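Local coordinates for protein fluoride-specific ion channel FluC (Bordetella pertussis, PDB 5NKQ) that conducts fluoride ions selectively across the bacterial inner membrane as a double-barrelled dimeric channel, lowering toxic intracellular fluoride and excluding chloride, at residues Thr41-Gly46 with Leu79-Thr84; Gly46-Gly51 with Leu113-Leu118. All blocks are in the same frame, centred on the assembly; numbering follows the deposited sequence.

Interaction 1. Residues Thr41-Gly46 with Leu79-Thr84; sequences TANLVG and LTTFST. With NA (sodium ion), chain I; F (fluoride ion), chain J.
With CG of Asn-43 set anti to its own carbonyl carbon (chi1 -75°), the carboxamide reaches the backbone of Thr-81 in the break between helices 65-79 and 83-95. There the amide grips a single residue twice. Thr-81 N donates to Asn-43 OD1 at 2.9 Å, nearly straight and in the plane of the side-chain carbonyl, while Asn-43 ND2 gives a longer, more bent bond to Thr-81 O (3.3 Å, 139° at the hydrogen). ND2 also donates to the fluoride ion at 2.8 Å, and Ser-108 OG is a further donor to this ion.

Beside the amide, Thr-80 CG2 lies 3.6 Å from Gly-46 CA, a close approach that the missing side chain of the glycine permits. Leu-79 completes the apolar part, its CD1 meeting Ala-42 CB at 3.9 Å. Thr-80 O, directed to the opposite side of the break, coordinates sodium at 2.2 Å, together with Gly-77 O and the same two carbonyls of the second subunit.

Because both bonds to Thr-81 fix which end of the amide carries nitrogen, Asn-43 probably presents N-H rather than oxygen to the anion, and the short non-helical break links the fluoride pathway to the central structural cation.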
ATOM      1  N   THR A  41       9.054   0.037   7.445  1.00 28.53           N
ATOM      2  CA  THR A  41       9.647   1.370   7.495  1.00 31.49           C
ATOM      3  C   THR A  41       9.187   2.218   6.316  1.00 29.95           C
ATOM      4  O   THR A  41       8.867   3.401   6.480  1.00 33.52           O
ATOM      5  CB  THR A  41      11.172   1.269   7.520  1.00 30.27           C
ATOM      6  OG1 THR A  41      11.587   0.575   8.703  1.00 32.39           O
ATOM      7  CG2 THR A  41      11.804   2.657   7.506  1.00 33.79           C
ATOM      8  N   ALA A  42       9.134   1.626   5.120  1.00 28.20           N
ATOM      9  CA  ALA A  42       8.693   2.371   3.946  1.00 36.95           C
ATOM     10  C   ALA A  42       7.245   2.822   4.088  1.00 33.82           C
ATOM     11  O   ALA A  42       6.897   3.948   3.713  1.00 36.83           O
ATOM     12  CB  ALA A  42       8.871   1.521   2.688  1.00 27.88           C
ATOM     13  N   ASN A  43       6.384   1.958   4.632  1.00 33.51           N
ATOM     14  CA  ASN A  43       4.981   2.321   4.796  1.00 34.72           C
ATOM     15  C   ASN A  43       4.793   3.326   5.926  1.00 30.68           C
ATOM     16  O   ASN A  43       3.966   4.239   5.819  1.00 34.68           O
ATOM     17  CB  ASN A  43       4.138   1.069   5.038  1.00 27.66           C
ATOM     18  CG  ASN A  43       3.936   0.252   3.776  1.00 38.77           C
ATOM     19  OD1 ASN A  43       3.995   0.781   2.666  1.00 35.53           O
ATOM     20  ND2 ASN A  43       3.690  -1.044   3.941  1.00 39.38           N
ATOM     21  N   LEU A  44       5.549   3.177   7.016  1.00 32.37           N
ATOM     22  CA  LEU A  44       5.432   4.115   8.129  1.00 33.33           C
ATOM     23  C   LEU A  44       5.951   5.495   7.743  1.00 36.26           C
ATOM     24  O   LEU A  44       5.314   6.513   8.037  1.00 28.25           O
ATOM     25  CB  LEU A  44       6.177   3.582   9.353  1.00 35.93           C
ATOM     26  CG  LEU A  44       5.566   2.375  10.066  1.00 37.66           C
ATOM     27  CD1 LEU A  44       6.425   1.956  11.248  1.00 38.98           C
ATOM     28  CD2 LEU A  44       4.146   2.678  10.511  1.00 32.05           C
ATOM     29  N   VAL A  45       7.114   5.548   7.088  1.00 34.08           N
ATOM     30  CA  VAL A  45       7.664   6.830   6.653  1.00 31.61           C
ATOM     31  C   VAL A  45       6.758   7.468   5.608  1.00 32.64           C
ATOM     32  O   VAL A  45       6.494   8.677   5.648  1.00 31.77           O
ATOM     33  CB  VAL A  45       9.099   6.644   6.127  1.00 31.20           C
ATOM     34  CG1 VAL A  45       9.572   7.894   5.404  1.00 29.34           C
ATOM     35  CG2 VAL A  45      10.038   6.306   7.275  1.00 30.46           C
ATOM     36  N   GLY A  46       6.263   6.670   4.660  1.00 36.53           N
ATOM     37  CA  GLY A  46       5.355   7.207   3.661  1.00 27.67           C
ATOM     38  C   GLY A  46       4.046   7.687   4.258  1.00 31.89           C
ATOM     39  O   GLY A  46       3.468   8.674   3.796  1.00 30.35           O
ATOM     40  N   LEU A  79       7.065   4.859  -2.800  1.00 27.20           N
ATOM     41  CA  LEU A  79       7.727   4.492  -1.552  1.00 27.35           C
ATOM     42  C   LEU A  79       6.915   3.462  -0.777  1.00 27.33           C
ATOM     43  O   LEU A  79       7.454   2.445  -0.325  1.00 27.42           O
ATOM     44  CB  LEU A  79       7.966   5.739  -0.703  1.00 27.45           C
ATOM     45  CG  LEU A  79       8.501   5.487   0.707  1.00 37.76           C
ATOM     46  CD1 LEU A  79       9.845   4.766   0.659  1.00 27.77           C
ATOM     47  CD2 LEU A  79       8.611   6.796   1.469  1.00 27.73           C
ATOM     48  N   THR A  80       5.621   3.710  -0.600  1.00 29.16           N
ATOM     49  CA  THR A  80       4.774   2.767   0.113  1.00 30.62           C
ATOM     50  C   THR A  80       4.334   1.643  -0.819  1.00 31.71           C
ATOM     51  O   THR A  80       4.483   1.715  -2.039  1.00 31.02           O
ATOM     52  CB  THR A  80       3.556   3.474   0.706  1.00 29.56           C
ATOM     53  OG1 THR A  80       2.744   4.003  -0.349  1.00 30.96           O
ATOM     54  CG2 THR A  80       4.001   4.605   1.616  1.00 27.28           C
ATOM     55  N   THR A  81       3.787   0.584  -0.226  1.00 31.00           N
ATOM     56  CA  THR A  81       3.351  -0.559  -1.013  1.00 34.71           C
ATOM     57  C   THR A  81       2.293  -1.331  -0.239  1.00 35.58           C
ATOM     58  O   THR A  81       2.438  -1.567   0.963  1.00 35.45           O
ATOM     59  CB  THR A  81       4.529  -1.479  -1.366  1.00 32.88           C
ATOM     60  OG1 THR A  81       4.037  -2.670  -1.993  1.00 27.03           O
ATOM     61  CG2 THR A  81       5.323  -1.848  -0.119  1.00 30.29           C
ATOM     62  N   PHE A  82       1.224  -1.704  -0.938  1.00 36.45           N
ATOM     63  CA  PHE A  82       0.201  -2.580  -0.387  1.00 38.12           C
ATOM     64  C   PHE A  82       0.353  -4.021  -0.851  1.00 32.50           C
ATOM     65  O   PHE A  82       0.057  -4.943  -0.084  1.00 35.69           O
ATOM     66  CB  PHE A  82      -1.195  -2.074  -0.770  1.00 37.87           C
ATOM     67  CG  PHE A  82      -2.210  -2.198   0.327  1.00 40.19           C
ATOM     68  CD1 PHE A  82      -2.667  -3.441   0.730  1.00 45.62           C
ATOM     69  CD2 PHE A  82      -2.718  -1.069   0.948  1.00 42.47           C
ATOM     70  CE1 PHE A  82      -3.604  -3.557   1.739  1.00 48.59           C
ATOM     71  CE2 PHE A  82      -3.657  -1.178   1.957  1.00 45.53           C
ATOM     72  CZ  PHE A  82      -4.100  -2.424   2.353  1.00 47.86           C
ATOM     73  N   SER A  83       0.819  -4.229  -2.085  1.00 29.57           N
ATOM     74  CA  SER A  83       0.983  -5.580  -2.610  1.00 26.88           C
ATOM     75  C   SER A  83       2.083  -6.330  -1.870  1.00 31.83           C
ATOM     76  O   SER A  83       1.898  -7.486  -1.473  1.00 32.86           O
ATOM     77  CB  SER A  83       1.282  -5.525  -4.108  1.00 29.18           C
ATOM     78  OG  SER A  83       2.386  -4.676  -4.375  1.00 29.89           O
ATOM     79  N   THR A  84       3.241  -5.691  -1.686  1.00 27.06           N
ATOM     80  CA  THR A  84       4.324  -6.330  -0.945  1.00 36.04           C
ATOM     81  C   THR A  84       3.895  -6.644   0.483  1.00 37.43           C
ATOM     82  O   THR A  84       4.201  -7.720   1.009  1.00 27.45           O
ATOM     83  CB  THR A  84       5.569  -5.441  -0.950  1.00 38.44           C
ATOM     84  OG1 THR A  84       5.940  -5.139  -2.301  1.00 40.31           O
ATOM     85  CG2 THR A  84       6.731  -6.144  -0.261  1.00 35.18           C
TER
HETATM   86 NA    NA I 201       3.288   1.911  -3.941  1.00 39.07          NA
HETATM   87  F     F J 202       4.008  -2.979   5.941  1.00 42.52           F

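Interaction 2. Residues Gly46-Gly51 with Leu113-Leu118; sequences GGYLIG and LAMTGL
Thr-116 and Met-115 meet the backbone of Gly-47 and Tyr-48 where helix 37-59 passes helix 98-126. The carbonyl oxygen of Gly-47 lies 2.9 Å from Thr-116 OG1, close enough for a hydrogen bond, although it must compete for the single hydroxyl proton. The same oxygen receives a CA-H...O contact from Thr-116 CA at 3.2 Å. A second one runs the other way, from Tyr-48 CA to Met-115 O at 3.3 Å, and is the straighter of the two (158° at the hydrogen).

Gly-47 and Gly-51 lie on the contact face as a GxxxG motif, in a right-handed, roughly parallel crossing: the local axes come within 6.6 Å and cross at -31°, and Gly-51 CA sits 3.6 Å from Thr-116 O.

On the flank, the Met-115 chain, bent at chi2 and chi3, curls back so that its CE methyl meets Tyr-48 CB at 3.6 Å. The tyrosine side chain runs along helix 98-126 until CE1 comes 4.0 Å from Leu-118 CB.

Farther out, Tyr-48 OH is hydrogen-bonded to Thr-122, one turn beyond Leu-118, which holds the far end of the ring against helix 98-126. Thr-116 OG1 is also hydrogen-bonded to Ser-112 O, the carbonyl of a fluoride-binding residue, and to Ser-86 OG of the second subunit.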
ATOM      1  N   GLY A  46       6.263   6.670   4.660  1.00 36.53           N
ATOM      2  CA  GLY A  46       5.355   7.207   3.661  1.00 27.67           C
ATOM      3  C   GLY A  46       4.046   7.687   4.258  1.00 31.89           C
ATOM      4  O   GLY A  46       3.468   8.674   3.796  1.00 30.35           O
ATOM      5  N   GLY A  47       3.559   6.994   5.289  1.00 28.66           N
ATOM      6  CA  GLY A  47       2.354   7.447   5.963  1.00 27.73           C
ATOM      7  C   GLY A  47       2.550   8.776   6.668  1.00 36.52           C
ATOM      8  O   GLY A  47       1.665   9.635   6.651  1.00 38.05           O
ATOM      9  N   TYR A  48       3.714   8.965   7.291  1.00 30.57           N
ATOM     10  CA  TYR A  48       4.009  10.242   7.932  1.00 32.46           C
ATOM     11  C   TYR A  48       4.187  11.350   6.901  1.00 30.08           C
ATOM     12  O   TYR A  48       3.707  12.473   7.101  1.00 31.58           O
ATOM     13  CB  TYR A  48       5.259  10.110   8.803  1.00 30.79           C
ATOM     14  CG  TYR A  48       5.682  11.393   9.485  1.00 36.48           C
ATOM     15  CD1 TYR A  48       5.074  11.810  10.661  1.00 38.76           C
ATOM     16  CD2 TYR A  48       6.696  12.181   8.956  1.00 35.69           C
ATOM     17  CE1 TYR A  48       5.459  12.979  11.289  1.00 39.73           C
ATOM     18  CE2 TYR A  48       7.089  13.353   9.577  1.00 36.54           C
ATOM     19  CZ  TYR A  48       6.466  13.747  10.743  1.00 41.28           C
ATOM     20  OH  TYR A  48       6.852  14.911  11.366  1.00 46.29           O
ATOM     21  N   LEU A  49       4.863  11.052   5.790  1.00 29.46           N
ATOM     22  CA  LEU A  49       5.173  12.093   4.816  1.00 29.13           C
ATOM     23  C   LEU A  49       3.936  12.554   4.055  1.00 30.39           C
ATOM     24  O   LEU A  49       3.886  13.705   3.608  1.00 27.82           O
ATOM     25  CB  LEU A  49       6.245  11.599   3.845  1.00 28.92           C
ATOM     26  CG  LEU A  49       7.655  11.483   4.429  1.00 31.71           C
ATOM     27  CD1 LEU A  49       8.637  10.974   3.386  1.00 30.94           C
ATOM     28  CD2 LEU A  49       8.106  12.824   4.986  1.00 28.28           C
ATOM     29  N   ILE A  50       2.935  11.687   3.892  1.00 30.75           N
ATOM     30  CA  ILE A  50       1.721  12.137   3.219  1.00 27.55           C
ATOM     31  C   ILE A  50       0.877  12.990   4.158  1.00 27.67           C
ATOM     32  O   ILE A  50       0.146  13.876   3.705  1.00 27.81           O
ATOM     33  CB  ILE A  50       0.927  10.948   2.650  1.00 32.53           C
ATOM     34  CG1 ILE A  50      -0.146  11.450   1.679  1.00 27.24           C
ATOM     35  CG2 ILE A  50       0.303  10.118   3.763  1.00 27.43           C
ATOM     36  CD1 ILE A  50      -0.858  10.351   0.926  1.00 32.40           C
ATOM     37  N   GLY A  51       0.964  12.754   5.468  1.00 30.14           N
ATOM     38  CA  GLY A  51       0.367  13.686   6.409  1.00 32.89           C
ATOM     39  C   GLY A  51       1.052  15.038   6.371  1.00 34.01           C
ATOM     40  O   GLY A  51       0.401  16.079   6.491  1.00 30.84           O
ATOM     41  N   LEU A 113      -1.744   4.919   9.955  1.00 34.93           N
ATOM     42  CA  LEU A 113      -2.739   5.937  10.277  1.00 35.79           C
ATOM     43  C   LEU A 113      -2.233   6.881  11.360  1.00 35.72           C
ATOM     44  O   LEU A 113      -2.484   8.091  11.307  1.00 38.00           O
ATOM     45  CB  LEU A 113      -4.047   5.275  10.712  1.00 35.40           C
ATOM     46  CG  LEU A 113      -4.709   4.331   9.705  1.00 33.82           C
ATOM     47  CD1 LEU A 113      -5.974   3.724  10.292  1.00 33.66           C
ATOM     48  CD2 LEU A 113      -5.014   5.058   8.404  1.00 32.01           C
ATOM     49  N   ALA A 114      -1.511   6.348  12.349  1.00 34.70           N
ATOM     50  CA  ALA A 114      -0.977   7.192  13.412  1.00 35.17           C
ATOM     51  C   ALA A 114       0.116   8.116  12.890  1.00 34.77           C
ATOM     52  O   ALA A 114       0.183   9.288  13.277  1.00 32.74           O
ATOM     53  CB  ALA A 114      -0.452   6.328  14.558  1.00 32.32           C
ATOM     54  N   MET A 115       0.988   7.606  12.014  1.00 34.99           N
ATOM     55  CA  MET A 115       2.013   8.458  11.420  1.00 35.94           C
ATOM     56  C   MET A 115       1.400   9.522  10.520  1.00 39.48           C
ATOM     57  O   MET A 115       1.919  10.641  10.446  1.00 34.74           O
ATOM     58  CB  MET A 115       3.018   7.613  10.638  1.00 37.17           C
ATOM     59  CG  MET A 115       3.800   6.624  11.490  1.00 44.10           C
ATOM     60  SD  MET A 115       4.770   7.417  12.787  1.00 56.79           S
ATOM     61  CE  MET A 115       6.026   8.249  11.821  1.00 55.77           C
ATOM     62  N   THR A 116       0.303   9.195   9.830  1.00 28.27           N
ATOM     63  CA  THR A 116      -0.388  10.198   9.028  1.00 28.90           C
ATOM     64  C   THR A 116      -0.961  11.301   9.910  1.00 32.36           C
ATOM     65  O   THR A 116      -0.865  12.487   9.576  1.00 34.32           O
ATOM     66  CB  THR A 116      -1.493   9.544   8.197  1.00 30.96           C
ATOM     67  OG1 THR A 116      -0.924   8.548   7.338  1.00 31.01           O
ATOM     68  CG2 THR A 116      -2.209  10.585   7.344  1.00 34.74           C
ATOM     69  N   GLY A 117      -1.557  10.927  11.044  1.00 34.36           N
ATOM     70  CA  GLY A 117      -2.023  11.930  11.987  1.00 33.59           C
ATOM     71  C   GLY A 117      -0.886  12.746  12.573  1.00 35.54           C
ATOM     72  O   GLY A 117      -1.021  13.953  12.787  1.00 39.13           O
ATOM     73  N   LEU A 118       0.250  12.097  12.841  1.00 37.92           N
ATOM     74  CA  LEU A 118       1.421  12.828  13.315  1.00 40.66           C
ATOM     75  C   LEU A 118       1.952  13.774  12.246  1.00 36.31           C
ATOM     76  O   LEU A 118       2.404  14.881  12.558  1.00 37.22           O
ATOM     77  CB  LEU A 118       2.512  11.850  13.753  1.00 43.80           C
ATOM     78  CG  LEU A 118       2.303  11.135  15.088  1.00 47.99           C
ATOM     79  CD1 LEU A 118       3.441  10.161  15.356  1.00 46.48           C
ATOM     80  CD2 LEU A 118       2.180  12.144  16.220  1.00 47.50           C
TER

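Overall arrangement
From the N terminus, the chain runs through helix 6-30 into helix 37-59, which supplies the first segments of both interactions; they share Gly-46. Interaction 1 closes first, when the chain has passed through helix 65-79 and residues 79-84, which span the break, return to residues 41-46. After helix 83-95, helix 98-126 brings residues 113-118 back to 46-51, closing interaction 2. The two loops therefore cross rather than nest. Their centres lie about 11 Å apart, and they touch where Leu-44 O packs against Met-115 CB. Helix 37-59 thus joins the broken, sodium-binding helix to the last membrane helix, and both contacts also meet the second subunit.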